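Local coordinates for tannase (Fusobacterium nucleatum subsp. nucleatum ATCC 25586, PDB 6YQ4), which hydrolyses gallotannins as a tannase, probably through an alpha/beta-hydrolase esterase mechanism, and thereby gives the bacterium detoxicant activity against these plant polyphenols, at residues 301-304 with 305-308; 445-449 with 450-454; 323-327 with 328-332; 262-265 with 266-270; 347-350 with 351-355. All coordinates share one frame; numbering follows the deposited sequence. Where two conformers were deposited one is given.

Contact 1 of 5, residues 301-304 with 305-308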
loop_
_atom_site.group_PDB
_atom_site.type_symbol
_atom_site.label_atom_id
_atom_site.label_comp_id
_atom_site.label_asym_id
_atom_site.label_seq_id
_atom_site.Cartn_x
_atom_site.Cartn_y
_atom_site.Cartn_z
ATOM N N THR A 301 -6.915 -9.689 -21.416
ATOM C CA THR A 301 -8.240 -10.298 -21.278
ATOM C C THR A 301 -8.558 -10.587 -19.814
ATOM O O THR A 301 -9.707 -10.452 -19.377
ATOM C CB THR A 301 -8.315 -11.581 -22.125
ATOM O OG1 THR A 301 -8.253 -11.241 -23.514
ATOM C CG2 THR A 301 -9.608 -12.370 -21.871
ATOM N N TYR A 302 -7.546 -10.975 -19.039
ATOM C CA TYR A 302 -7.725 -11.127 -17.600
ATOM C C TYR A 302 -8.130 -9.804 -16.948
ATOM O O TYR A 302 -9.067 -9.759 -16.139
ATOM C CB TYR A 302 -6.438 -11.664 -16.972
ATOM C CG TYR A 302 -6.477 -11.728 -15.469
ATOM C CD1 TYR A 302 -7.078 -12.795 -14.820
ATOM C CD2 TYR A 302 -5.931 -10.723 -14.701
ATOM C CE1 TYR A 302 -7.132 -12.847 -13.455
ATOM C CE2 TYR A 302 -5.986 -10.769 -13.327
ATOM C CZ TYR A 302 -6.581 -11.836 -12.718
ATOM O OH TYR A 302 -6.618 -11.889 -11.347
ATOM N N LEU A 303 -7.424 -8.712 -17.275
ATOM C CA LEU A 303 -7.764 -7.431 -16.670
ATOM C C LEU A 303 -9.180 -7.012 -17.017
ATOM O O LEU A 303 -9.919 -6.505 -16.161
ATOM C CB LEU A 303 -6.794 -6.349 -17.116
ATOM C CG LEU A 303 -5.393 -6.338 -16.562
ATOM C CD1 LEU A 303 -4.959 -4.890 -16.522
ATOM C CD2 LEU A 303 -5.397 -6.937 -15.180
ATOM N N SER A 304 -9.568 -7.191 -18.279
ATOM C CA SER A 304 -10.890 -6.761 -18.687
ATOM C C SER A 304 -11.964 -7.504 -17.905
ATOM O O SER A 304 -13.042 -6.959 -17.665
ATOM C CB SER A 304 -11.055 -6.963 -20.193
ATOM O OG SER A 304 -11.448 -8.297 -20.492
ATOM N N ILE A 305 -11.676 -8.731 -17.466
ATOM C CA ILE A 305 -12.669 -9.488 -16.708
ATOM C C ILE A 305 -12.831 -8.912 -15.308
ATOM O O ILE A 305 -13.945 -8.861 -14.773
ATOM C CB ILE A 305 -12.294 -10.981 -16.686
ATOM C CG1 ILE A 305 -12.326 -11.536 -18.108
ATOM C CG2 ILE A 305 -13.273 -11.750 -15.854
ATOM C CD1 ILE A 305 -11.794 -12.955 -18.235
ATOM N N ILE A 306 -11.736 -8.443 -14.702
ATOM C CA ILE A 306 -11.837 -7.698 -13.445
ATOM C C ILE A 306 -12.816 -6.540 -13.593
ATOM O O ILE A 306 -13.651 -6.291 -12.717
ATOM C CB ILE A 306 -10.455 -7.186 -13.013
ATOM C CG1 ILE A 306 -9.548 -8.321 -12.610
ATOM C CG2 ILE A 306 -10.561 -6.197 -11.856
ATOM C CD1 ILE A 306 -8.150 -7.779 -12.386
ATOM N N ILE A 307 -12.705 -5.788 -14.693
ATOM C CA ILE A 307 -13.605 -4.656 -14.888
ATOM C C ILE A 307 -15.027 -5.153 -15.130
ATOM O O ILE A 307 -15.979 -4.640 -14.534
ATOM C CB ILE A 307 -13.099 -3.748 -16.030
ATOM C CG1 ILE A 307 -11.728 -3.152 -15.689
ATOM C CG2 ILE A 307 -14.076 -2.606 -16.311
ATOM C CD1 ILE A 307 -11.736 -2.277 -14.456
ATOM N N ARG A 308 -15.192 -6.181 -15.980
ATOM C CA ARG A 308 -16.518 -6.758 -16.207
ATOM C C ARG A 308 -17.163 -7.155 -14.898
ATOM O O ARG A 308 -18.339 -6.862 -14.654
ATOM C CB ARG A 308 -16.428 -7.982 -17.122
ATOM C CG ARG A 308 -17.778 -8.666 -17.385
ATOM C CD ARG A 308 -17.639 -10.129 -17.871
ATOM N NE ARG A 308 -17.247 -11.027 -16.790
ATOM C CZ ARG A 308 -16.774 -12.258 -16.963
ATOM N NH1 ARG A 308 -16.630 -12.738 -18.191
ATOM N NH2 ARG A 308 -16.442 -13.003 -15.903
#
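Ile306 and the two residues one turn before it, Tyr302 and Leu303, make the closely packed half of this helical contact. The CD1 methyl of Ile306 lies 3.8 Å from Tyr302 CE2, meeting the ring obliquely, and 4.0 Å from Leu303 CD2, the two aliphatic chains running alongside each other. A first torsion of -68° sends the CG1 arm of the isoleucine back toward the preceding turn, where it reaches both partners at once. Main-chain bonds hold the turn beneath: Ile307 N gives to Leu303 O at 3.2 Å, and the bond from Arg308 N to Ser304 O is shorter, 2.8 Å, and nearly straight at 166°.

The side bearing Thr301, Ile305 and Arg308 is looser, and Thr301 is exposed to solvent. Here Thr301 CG2 and Ile305 CD1 approach only to 4.3 Å, and the Ile305 N-H is shared between Thr301 O and, weakly, Tyr302 O. Within the second half, CG2 of Ile305 sits 3.4 Å above one face of the Arg308 guanidinium, offset toward its rim; NE and NH2 of that group are hydrogen-bonded close by in the chain, just beyond the segments.

The helix, 298-316, is wedged among several elements: Leu303 packs on Trp221 and Met222 of helix 212-223, Ile307 on Leu340 and Tyr343 of helix 340-344, and Arg308 on Val335 and Val338 of strand 335-338.

Contact 2 of 5, residues 445-449 with 450-454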
loop_
_atom_site.group_PDB
_atom_site.type_symbol
_atom_site.label_atom_id
_atom_site.label_comp_id
_atom_site.label_asym_id
_atom_site.label_seq_id
_atom_site.Cartn_x
_atom_site.Cartn_y
_atom_site.Cartn_z
ATOM N N LYS A 445 -6.393 6.031 -10.963
ATOM C CA LYS A 445 -5.323 6.152 -11.939
ATOM C C LYS A 445 -4.028 6.626 -11.299
ATOM O O LYS A 445 -3.131 7.080 -12.007
ATOM C CB LYS A 445 -5.739 7.075 -13.073
ATOM C CG LYS A 445 -6.978 6.575 -13.806
ATOM C CD LYS A 445 -7.349 7.530 -14.949
ATOM C CE LYS A 445 -8.569 7.039 -15.697
ATOM N NZ LYS A 445 -9.229 8.175 -16.397
ATOM N N ASP A 446 -3.894 6.478 -9.975
ATOM C CA ASP A 446 -2.616 6.787 -9.344
ATOM C C ASP A 446 -1.575 5.748 -9.689
ATOM O O ASP A 446 -0.376 6.053 -9.697
ATOM C CB ASP A 446 -2.773 6.903 -7.833
ATOM C CG ASP A 446 -3.321 8.280 -7.410
ATOM O OD1 ASP A 446 -4.462 8.641 -7.798
ATOM O OD2 ASP A 446 -2.603 8.998 -6.692
ATOM N N THR A 447 -2.015 4.523 -9.966
ATOM C CA THR A 447 -1.163 3.491 -10.524
ATOM C C THR A 447 -2.012 2.632 -11.448
ATOM O O THR A 447 -3.242 2.685 -11.420
ATOM C CB THR A 447 -0.493 2.626 -9.446
ATOM O OG1 THR A 447 0.476 1.781 -10.066
ATOM C CG2 THR A 447 -1.505 1.765 -8.705
ATOM N N SER A 448 -1.335 1.883 -12.298
ATOM C CA SER A 448 -2.007 0.962 -13.197
ATOM C C SER A 448 -2.715 -0.146 -12.419
ATOM O O SER A 448 -2.153 -0.713 -11.484
ATOM C CB SER A 448 -0.976 0.361 -14.142
ATOM O OG SER A 448 -1.606 -0.324 -15.191
ATOM N N LEU A 449 -3.958 -0.462 -12.805
ATOM C CA LEU A 449 -4.618 -1.641 -12.236
ATOM C C LEU A 449 -3.823 -2.926 -12.500
ATOM O O LEU A 449 -3.995 -3.922 -11.787
ATOM C CB LEU A 449 -6.033 -1.777 -12.811
ATOM C CG LEU A 449 -6.882 -2.979 -12.393
ATOM C CD1 LEU A 449 -7.296 -2.863 -10.932
ATOM C CD2 LEU A 449 -8.103 -3.089 -13.266
ATOM N N ALA A 450 -2.939 -2.904 -13.497
ATOM C CA ALA A 450 -2.087 -4.048 -13.787
ATOM C C ALA A 450 -1.199 -4.413 -12.606
ATOM O O ALA A 450 -0.836 -5.583 -12.451
ATOM C CB ALA A 450 -1.238 -3.743 -15.027
ATOM N N ILE A 451 -0.851 -3.440 -11.764
ATOM C CA ILE A 451 0.163 -3.621 -10.724
ATOM C C ILE A 451 -0.437 -4.367 -9.534
ATOM O O ILE A 451 0.136 -5.384 -9.112
ATOM C CB ILE A 451 0.784 -2.277 -10.284
ATOM C CG1 ILE A 451 1.710 -1.711 -11.360
ATOM C CG2 ILE A 451 1.587 -2.470 -8.981
ATOM C CD1 ILE A 451 3.099 -2.391 -11.365
ATOM N N PRO A 452 -1.544 -3.909 -8.931
ATOM C CA PRO A 452 -2.163 -4.737 -7.886
ATOM C C PRO A 452 -2.659 -6.079 -8.410
ATOM O O PRO A 452 -2.564 -7.080 -7.682
ATOM C CB PRO A 452 -3.324 -3.865 -7.354
ATOM C CG PRO A 452 -3.608 -2.844 -8.444
ATOM C CD PRO A 452 -2.246 -2.612 -9.092
ATOM N N ALA A 453 -3.168 -6.137 -9.650
ATOM C CA ALA A 453 -3.533 -7.431 -10.250
ATOM C C ALA A 453 -2.349 -8.390 -10.282
ATOM O O ALA A 453 -2.492 -9.578 -9.940
ATOM C CB ALA A 453 -4.064 -7.252 -11.678
ATOM N N ILE A 454 -1.173 -7.900 -10.715
ATOM C CA ILE A 454 0.027 -8.744 -10.740
ATOM C C ILE A 454 0.400 -9.208 -9.334
ATOM O O ILE A 454 0.808 -10.356 -9.135
ATOM C CB ILE A 454 1.189 -8.000 -11.411
ATOM C CG1 ILE A 454 1.041 -8.019 -12.933
ATOM C CG2 ILE A 454 2.542 -8.555 -10.950
ATOM C CD1 ILE A 454 1.969 -6.995 -13.581
#
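Thr447 and Ile451 meet across the start of a helix with their side chains roughly perpendicular. The threonine hydroxyl does the touching: OG1 stands opposite its own backbone N (chi1 -171°) and lies 3.9 Å from Ile451 CG1. Next to this pair, Ser448 points OG at the first turn, where it accepts a weak bond of 3.4 Å from Ala450 N and also rests against the Ala450 methyl; a further weak bond ties OG to Ala218 O. This is an N-terminal cap of the ST-turn kind, and it introduces helix 450-461 just after the loop that carries Asp444, the putative acid of a Ser-His-Asp triad, as expected in an alpha/beta hydrolase. Asp446 N, in the same loop, hydrogen-bonds to Asp444 OD1.

The backbone then closes the turn. Ile451 N gives to Ser448 O at 3.0 Å, a straight bond (165°), and Pro452 CD comes within 3.1 Å of the same oxygen. Leu449 directs its branch away from the helix start, CD1 grazing Pro452 CG at 4.4 Å, while its carbonyl oxygen accepts from Ala453 N and the Leu449 chain packs on Ile307 of helix 298-316.

Contact 3 of 5, residues 323-327 with 328-332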
loop_
_atom_site.group_PDB
_atom_site.type_symbol
_atom_site.label_atom_id
_atom_site.label_comp_id
_atom_site.label_asym_id
_atom_site.label_seq_id
_atom_site.Cartn_x
_atom_site.Cartn_y
_atom_site.Cartn_z
ATOM N N GLN A 323 -21.362 6.434 -18.066
ATOM C CA GLN A 323 -20.159 7.013 -18.651
ATOM C C GLN A 323 -19.253 5.995 -19.327
ATOM O O GLN A 323 -18.457 6.376 -20.185
ATOM C CB GLN A 323 -19.365 7.744 -17.568
ATOM C CG GLN A 323 -20.241 8.345 -16.481
ATOM C CD GLN A 323 -19.481 8.613 -15.192
ATOM O OE1 GLN A 323 -18.254 8.757 -15.197
ATOM N NE2 GLN A 323 -20.209 8.680 -14.078
ATOM N N PHE A 324 -19.347 4.713 -18.981
ATOM C CA PHE A 324 -18.410 3.717 -19.486
ATOM C C PHE A 324 -19.042 2.660 -20.380
ATOM O O PHE A 324 -18.333 1.749 -20.824
ATOM C CB PHE A 324 -17.694 3.045 -18.310
ATOM C CG PHE A 324 -16.822 3.990 -17.533
ATOM C CD1 PHE A 324 -17.370 4.825 -16.561
ATOM C CD2 PHE A 324 -15.457 4.068 -17.790
ATOM C CE1 PHE A 324 -16.565 5.718 -15.844
ATOM C CE2 PHE A 324 -14.647 4.950 -17.081
ATOM C CZ PHE A 324 -15.208 5.780 -16.110
ATOM N N LYS A 325 -20.337 2.772 -20.690
ATOM C CA LYS A 325 -20.997 1.771 -21.523
ATOM C C LYS A 325 -20.379 1.639 -22.918
ATOM O O LYS A 325 -20.502 0.580 -23.532
ATOM C CB LYS A 325 -22.485 2.096 -21.646
ATOM C CG LYS A 325 -23.186 2.330 -20.309
ATOM C CD LYS A 325 -24.667 2.718 -20.491
ATOM C CE LYS A 325 -25.615 1.867 -19.620
ATOM N NZ LYS A 325 -27.069 2.078 -19.925
ATOM N N LYS A 326 -19.697 2.664 -23.433
ATOM C CA LYS A 326 -19.129 2.547 -24.777
ATOM C C LYS A 326 -18.037 1.477 -24.864
ATOM O O LYS A 326 -17.752 0.983 -25.960
ATOM C CB LYS A 326 -18.588 3.903 -25.248
ATOM C CG LYS A 326 -17.234 4.302 -24.662
ATOM C CD LYS A 326 -16.805 5.719 -25.080
ATOM C CE LYS A 326 -16.830 5.911 -26.589
ATOM N NZ LYS A 326 -16.263 7.223 -27.038
ATOM N N ALA A 327 -17.436 1.096 -23.746
ATOM C CA ALA A 327 -16.460 0.015 -23.723
ATOM C C ALA A 327 -17.075 -1.348 -23.400
ATOM O O ALA A 327 -16.344 -2.347 -23.336
ATOM C CB ALA A 327 -15.354 0.333 -22.700
ATOM N N PHE A 328 -18.389 -1.419 -23.191
ATOM C CA PHE A 328 -19.027 -2.602 -22.631
ATOM C C PHE A 328 -19.896 -3.297 -23.673
ATOM O O PHE A 328 -20.575 -2.639 -24.474
ATOM C CB PHE A 328 -19.897 -2.231 -21.426
ATOM C CG PHE A 328 -19.119 -1.796 -20.220
ATOM C CD1 PHE A 328 -17.747 -1.977 -20.153
ATOM C CD2 PHE A 328 -19.765 -1.214 -19.145
ATOM C CE1 PHE A 328 -17.031 -1.587 -19.034
ATOM C CE2 PHE A 328 -19.049 -0.807 -18.020
ATOM C CZ PHE A 328 -17.682 -0.998 -17.966
ATOM N N THR A 329 -19.887 -4.625 -23.650
ATOM C CA THR A 329 -20.912 -5.415 -24.327
ATOM C C THR A 329 -21.941 -5.832 -23.288
ATOM O O THR A 329 -21.636 -6.619 -22.380
ATOM C CB THR A 329 -20.347 -6.644 -25.030
ATOM O OG1 THR A 329 -19.338 -6.247 -25.962
ATOM C CG2 THR A 329 -21.470 -7.337 -25.793
ATOM N N ILE A 330 -23.154 -5.306 -23.433
ATOM C CA ILE A 330 -24.260 -5.540 -22.516
ATOM C C ILE A 330 -25.368 -6.245 -23.276
ATOM O O ILE A 330 -25.790 -5.773 -24.336
ATOM C CB ILE A 330 -24.780 -4.220 -21.920
ATOM C CG1 ILE A 330 -23.679 -3.552 -21.101
ATOM C CG2 ILE A 330 -26.041 -4.469 -21.107
ATOM C CD1 ILE A 330 -24.027 -2.180 -20.630
ATOM N N GLU A 331 -25.859 -7.362 -22.734
ATOM C CA GLU A 331 -26.925 -8.091 -23.401
ATOM C C GLU A 331 -28.153 -8.025 -22.541
ATOM O O GLU A 331 -28.846 -6.977 -22.512
ATOM C CB GLU A 331 -26.430 -9.497 -23.768
ATOM C CG GLU A 331 -25.660 -9.502 -25.082
ATOM C CD GLU A 331 -24.660 -10.626 -25.168
ATOM O OE1 GLU A 331 -24.837 -11.647 -24.469
ATOM O OE2 GLU A 331 -23.691 -10.482 -25.939
ATOM N N ASN A 332 -28.526 -9.084 -21.815
ATOM C CA ASN A 332 -29.691 -9.010 -20.938
ATOM C C ASN A 332 -29.324 -8.250 -19.662
ATOM O O ASN A 332 -29.374 -8.767 -18.548
ATOM C CB ASN A 332 -30.238 -10.397 -20.632
ATOM C CG ASN A 332 -31.742 -10.480 -20.827
ATOM O OD1 ASN A 332 -32.269 -10.154 -21.899
ATOM N ND2 ASN A 332 -32.444 -10.902 -19.784
#
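Phe328 turns a ring face to the carbonyl oxygen of Phe324, which lies 3.6 Å from the ring plane and faces its centre. Two torsions bring this about. The first, chi1 at -70°, folds the ring back along the N-terminal side of its own residue, against the turn just completed; the second, close to zero at -12°, rotates it so that a face, and not its rim, is presented to the oxygen. The same rotation brings CD1 near the peptide before it, 3.4 Å from Ala327 C, and leaves CZ 4.1 Å from Phe324 CB.

Phe324 takes a similar first torsion, but its own ring leads away from Phe328, so the two aromatic rings do not stack and the side-chain part of the contact is CZ and CE2 against CB. The turn is closed by backbone bonds: Phe328 N gives to Lys325 O at 2.9 Å, and Ala327 N gives to Phe324 O, the oxygen that faces the Phe328 ring. Farther out, Lys325 CE barely reaches Ile330 CD1, at 4.5 Å.

The turn delivers the chain into the small hairpin of strands 328-330 and 335-338. Phe328 is received by Val338 of the partner strand, by Tyr343 of helix 340-344 and by Ile307 and Ala311 of helix 298-316, while Phe324 makes an edge-to-face contact with Trp472.

Contact 4 of 5, residues 262-265 with 266-270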
loop_
_atom_site.group_PDB
_atom_site.type_symbol
_atom_site.label_atom_id
_atom_site.label_comp_id
_atom_site.label_asym_id
_atom_site.label_seq_id
_atom_site.Cartn_x
_atom_site.Cartn_y
_atom_site.Cartn_z
ATOM N N ILE A 262 5.110 11.765 -25.431
ATOM C CA ILE A 262 4.419 10.713 -26.169
ATOM C C ILE A 262 5.408 9.658 -26.649
ATOM O O ILE A 262 5.133 8.450 -26.569
ATOM C CB ILE A 262 3.614 11.319 -27.331
ATOM C CG1 ILE A 262 2.361 12.010 -26.793
ATOM C CG2 ILE A 262 3.283 10.248 -28.393
ATOM C CD1 ILE A 262 1.658 12.827 -27.840
ATOM N N ASN A 263 6.592 10.085 -27.116
ATOM C CA ASN A 263 7.580 9.082 -27.507
ATOM C C ASN A 263 8.032 8.244 -26.309
ATOM O O ASN A 263 8.229 7.027 -26.437
ATOM C CB ASN A 263 8.783 9.725 -28.210
ATOM C CG ASN A 263 9.760 8.672 -28.756
ATOM O OD1 ASN A 263 9.362 7.761 -29.499
ATOM N ND2 ASN A 263 11.036 8.798 -28.397
ATOM N N ILE A 264 8.177 8.867 -25.134
ATOM C CA ILE A 264 8.556 8.114 -23.940
ATOM C C ILE A 264 7.474 7.099 -23.582
ATOM O O ILE A 264 7.764 5.947 -23.242
ATOM C CB ILE A 264 8.842 9.081 -22.773
ATOM C CG1 ILE A 264 10.147 9.840 -23.009
ATOM C CG2 ILE A 264 8.893 8.352 -21.454
ATOM C CD1 ILE A 264 10.220 11.130 -22.235
ATOM N N SER A 265 6.211 7.509 -23.670
ATOM C CA SER A 265 5.129 6.590 -23.381
ATOM C C SER A 265 5.070 5.465 -24.421
ATOM O O SER A 265 4.858 4.305 -24.064
ATOM C CB SER A 265 3.816 7.364 -23.296
ATOM O OG SER A 265 2.709 6.564 -23.676
ATOM N N ASN A 266 5.302 5.771 -25.698
ATOM C CA ASN A 266 5.434 4.710 -26.699
ATOM C C ASN A 266 6.499 3.693 -26.286
ATOM O O ASN A 266 6.255 2.480 -26.290
ATOM C CB ASN A 266 5.776 5.301 -28.072
ATOM C CG ASN A 266 4.625 6.100 -28.674
ATOM O OD1 ASN A 266 3.509 6.090 -28.155
ATOM N ND2 ASN A 266 4.886 6.778 -29.778
ATOM N N LYS A 267 7.685 4.176 -25.907
ATOM C CA LYS A 267 8.781 3.269 -25.584
ATOM C C LYS A 267 8.497 2.486 -24.311
ATOM O O LYS A 267 8.765 1.279 -24.252
ATOM C CB LYS A 267 10.086 4.061 -25.471
ATOM C CG LYS A 267 11.393 3.252 -25.490
ATOM C CD LYS A 267 11.506 2.256 -26.654
ATOM C CE LYS A 267 11.922 2.913 -27.964
ATOM N NZ LYS A 267 11.760 1.959 -29.111
ATOM N N LEU A 268 7.928 3.141 -23.292
ATOM C CA LEU A 268 7.626 2.448 -22.040
ATOM C C LEU A 268 6.607 1.331 -22.234
ATOM O O LEU A 268 6.725 0.267 -21.611
ATOM C CB LEU A 268 7.108 3.431 -21.003
ATOM C CG LEU A 268 8.179 4.243 -20.292
ATOM C CD1 LEU A 268 7.566 5.411 -19.496
ATOM C CD2 LEU A 268 9.002 3.323 -19.429
ATOM N N LYS A 269 5.581 1.567 -23.063
ATOM C CA LYS A 269 4.588 0.525 -23.326
ATOM C C LYS A 269 5.250 -0.716 -23.892
ATOM O O LYS A 269 5.039 -1.829 -23.404
ATOM C CB LYS A 269 3.523 1.024 -24.295
ATOM C CG LYS A 269 2.439 -0.018 -24.526
ATOM C CD LYS A 269 1.529 0.333 -25.674
ATOM C CE LYS A 269 0.272 -0.520 -25.656
ATOM N NZ LYS A 269 -0.669 -0.251 -26.810
ATOM N N THR A 270 6.060 -0.527 -24.931
ATOM C CA THR A 270 6.883 -1.540 -25.575
ATOM C C THR A 270 7.583 -2.478 -24.595
ATOM O O THR A 270 7.779 -3.654 -24.910
ATOM C CB THR A 270 7.891 -0.815 -26.471
ATOM O OG1 THR A 270 7.252 -0.461 -27.699
ATOM C CG2 THR A 270 9.104 -1.642 -26.766
#
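Asn266 lies alongside Ile262, one helical turn earlier, the two side chains extending in the same direction. Traced outward, its CB first passes 3.4 Å from Asn263 O. A first torsion of -69° then swings CG to the backbone N side and folds the amide back over the preceding turn, where CG comes to 3.2 Å from Ile262 O. That oxygen stands above the amide plane, closer to its carbon than to either of its tips, so the approach is one of carbonyl oxygen to amide carbon and not a hydrogen bond. At the end the two branches part company: ND2 rests 4.1 Å from the Ile262 CG2 methyl, while OD1 finds its hydrogen bond outside the helix, from Asn224 ND2. Ser265 OG is bonded to the same Asn224 nitrogen and to Glu220 OE2, and two neighbouring polar groups thereby share one partner.

A second, apolar pair lies one turn apart on another side of the helix. Ile264 CG2 and Leu268 CD1 touch at 3.8 Å, again from side chains laid alongside each other, and the leucine CG lies 3.4 Å from Ile264 O. Regular backbone bonds underlie both pairs; those from Asn266 N to Ile262 O and from Leu268 N to Ile264 O each measure 2.8 Å.

The Ile264 and Leu268 side of helix 259-279 faces its neighbours: Leu268 packs on Asp216 and Glu220 of helix 212-223 and, with Ile264, on Phe382 of helix 381-394, while the Pro353 and Pro354 loop meets Ser265 and Leu268.

Contact 5 of 5, residues 347-350 with 351-355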
loop_
_atom_site.group_PDB
_atom_site.type_symbol
_atom_site.label_atom_id
_atom_site.label_comp_id
_atom_site.label_asym_id
_atom_site.label_seq_id
_atom_site.Cartn_x
_atom_site.Cartn_y
_atom_site.Cartn_z
ATOM N N GLY A 347 -11.584 8.436 -19.135
ATOM C CA GLY A 347 -11.208 9.641 -18.429
ATOM C C GLY A 347 -9.971 10.281 -19.046
ATOM O O GLY A 347 -9.392 9.800 -20.021
ATOM N N ASP A 348 -9.558 11.399 -18.453
ATOM C CA ASP A 348 -8.218 11.920 -18.695
ATOM C C ASP A 348 -7.216 11.098 -17.906
ATOM O O ASP A 348 -7.513 10.620 -16.818
ATOM C CB ASP A 348 -8.093 13.373 -18.247
ATOM C CG ASP A 348 -8.556 14.355 -19.284
ATOM O OD1 ASP A 348 -8.756 14.003 -20.468
ATOM O OD2 ASP A 348 -8.725 15.509 -18.888
ATOM N N ARG A 349 -6.017 10.950 -18.442
ATOM C CA ARG A 349 -4.951 10.300 -17.695
ATOM C C ARG A 349 -4.571 11.170 -16.502
ATOM O O ARG A 349 -4.818 12.371 -16.492
ATOM C CB ARG A 349 -3.737 10.043 -18.608
ATOM C CG ARG A 349 -2.418 10.692 -18.174
ATOM C CD ARG A 349 -1.454 10.992 -19.340
ATOM N NE ARG A 349 -1.347 9.927 -20.341
ATOM C CZ ARG A 349 -0.328 9.072 -20.443
ATOM N NH1 ARG A 349 -0.334 8.148 -21.391
ATOM N NH2 ARG A 349 0.694 9.125 -19.595
ATOM N N MET A 350 -3.973 10.553 -15.486
ATOM C CA MET A 350 -3.536 11.296 -14.309
ATOM C C MET A 350 -2.052 11.659 -14.363
ATOM O O MET A 350 -1.692 12.818 -14.559
ATOM C CB MET A 350 -3.813 10.492 -13.055
ATOM C CG MET A 350 -3.840 11.342 -11.824
ATOM S SD MET A 350 -3.739 10.384 -10.327
ATOM C CE MET A 350 -2.523 11.318 -9.385
ATOM N N LYS A 351 -1.179 10.687 -14.159
ATOM C CA LYS A 351 0.241 10.979 -14.136
ATOM C C LYS A 351 0.792 11.030 -15.557
ATOM O O LYS A 351 0.245 10.432 -16.484
ATOM C CB LYS A 351 0.980 9.929 -13.302
ATOM C CG LYS A 351 0.421 9.780 -11.897
ATOM C CD LYS A 351 1.396 9.112 -10.952
ATOM C CE LYS A 351 0.840 9.132 -9.542
ATOM N NZ LYS A 351 1.533 8.148 -8.633
ATOM N N SER A 352 1.888 11.776 -15.723
ATOM C CA SER A 352 2.592 11.915 -16.986
ATOM C C SER A 352 3.818 11.007 -17.028
ATOM O O SER A 352 4.461 10.780 -16.002
ATOM C CB SER A 352 3.022 13.368 -17.205
ATOM O OG SER A 352 1.927 14.229 -16.980
ATOM N N PRO A 353 4.186 10.516 -18.210
ATOM C CA PRO A 353 5.236 9.496 -18.306
ATOM C C PRO A 353 6.624 10.108 -18.233
ATOM O O PRO A 353 6.895 11.122 -18.889
ATOM C CB PRO A 353 4.984 8.873 -19.688
ATOM C CG PRO A 353 4.443 10.017 -20.499
ATOM C CD PRO A 353 3.714 10.946 -19.542
ATOM N N PRO A 354 7.565 9.476 -17.510
ATOM C CA PRO A 354 7.373 8.252 -16.714
ATOM C C PRO A 354 6.746 8.543 -15.347
ATOM O O PRO A 354 7.268 9.335 -14.581
ATOM C CB PRO A 354 8.803 7.689 -16.557
ATOM C CG PRO A 354 9.638 8.441 -17.566
ATOM C CD PRO A 354 8.994 9.782 -17.711
ATOM N N ALA A 355 5.646 7.858 -15.048
ATOM C CA ALA A 355 4.787 8.223 -13.926
ATOM C C ALA A 355 5.472 8.095 -12.559
ATOM O O ALA A 355 5.102 8.812 -11.623
ATOM C CB ALA A 355 3.520 7.358 -13.966
#
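The guanidinium of Arg349 reaches across the contact to Lys351 O, which takes a weak hydrogen bond of 3.4 Å (149°) from NH2 and lies at the edge of the group, near its plane. Two conformations were modelled for this arginine, so the bond belongs to the one described and remains somewhat doubtful. Two other nitrogens of the group are held from outside the loop: NH1 by a salt bridge to Glu220 OE2, and NE by a bond to Val226 O. Together these are likely to fix the rotation of the planar group.

The aliphatic part of the same chain also touches the oxygen, with CG 3.2 Å and CD 3.4 Å from Lys351 O. An unusual first torsion (chi1 121°) sets CG against it, and a bend at chi3 (-43°) accompanies the return of NH2 to it. Pro353 lies across the arginine, nearly perpendicular, its CD 3.5 Å from NH2.

Met350 and Lys351, by contrast, extend in parallel. Methyl CE of Met350 comes to 4.0 Å from CE of Lys351, whose chain is stretched out beyond CG and carries the ammonium to Asp446 O. A glycerol molecule, probably from the crystallisation liquor, is also bonded to Lys351 NZ.

The loop belongs to the long insertion between sheet strands 202-206 and 435-439, and Met350 lies near the putative catalytic triad; an insertion after this strand, close to the triad, is consistent with the lid or cap region common in alpha/beta hydrolases.

In the fold
Contact 2 is the buried one, and contact 3 lies at the surface; contacts 1, 4 and 5 are partly buried. Helix 298-316 links three of them: contact 1 packs on the helix start of contact 2, with Leu303 against Ala453, and on the turn of contact 3. Contacts 4 and 5 form a second group, joined where helix 259-279 meets the proline loop. Contact 2 bridges the groups by polar means, since Lys445 and Asp446 meet Asp348 and Lys351. Aliphatic packing dominates contact 1, a serine cap contact 2 and an aromatic face against a carbonyl contact 3; contact 4 sets an amide on one side of its helix and an aliphatic pair on another, and contact 5 is built on a charged arginine.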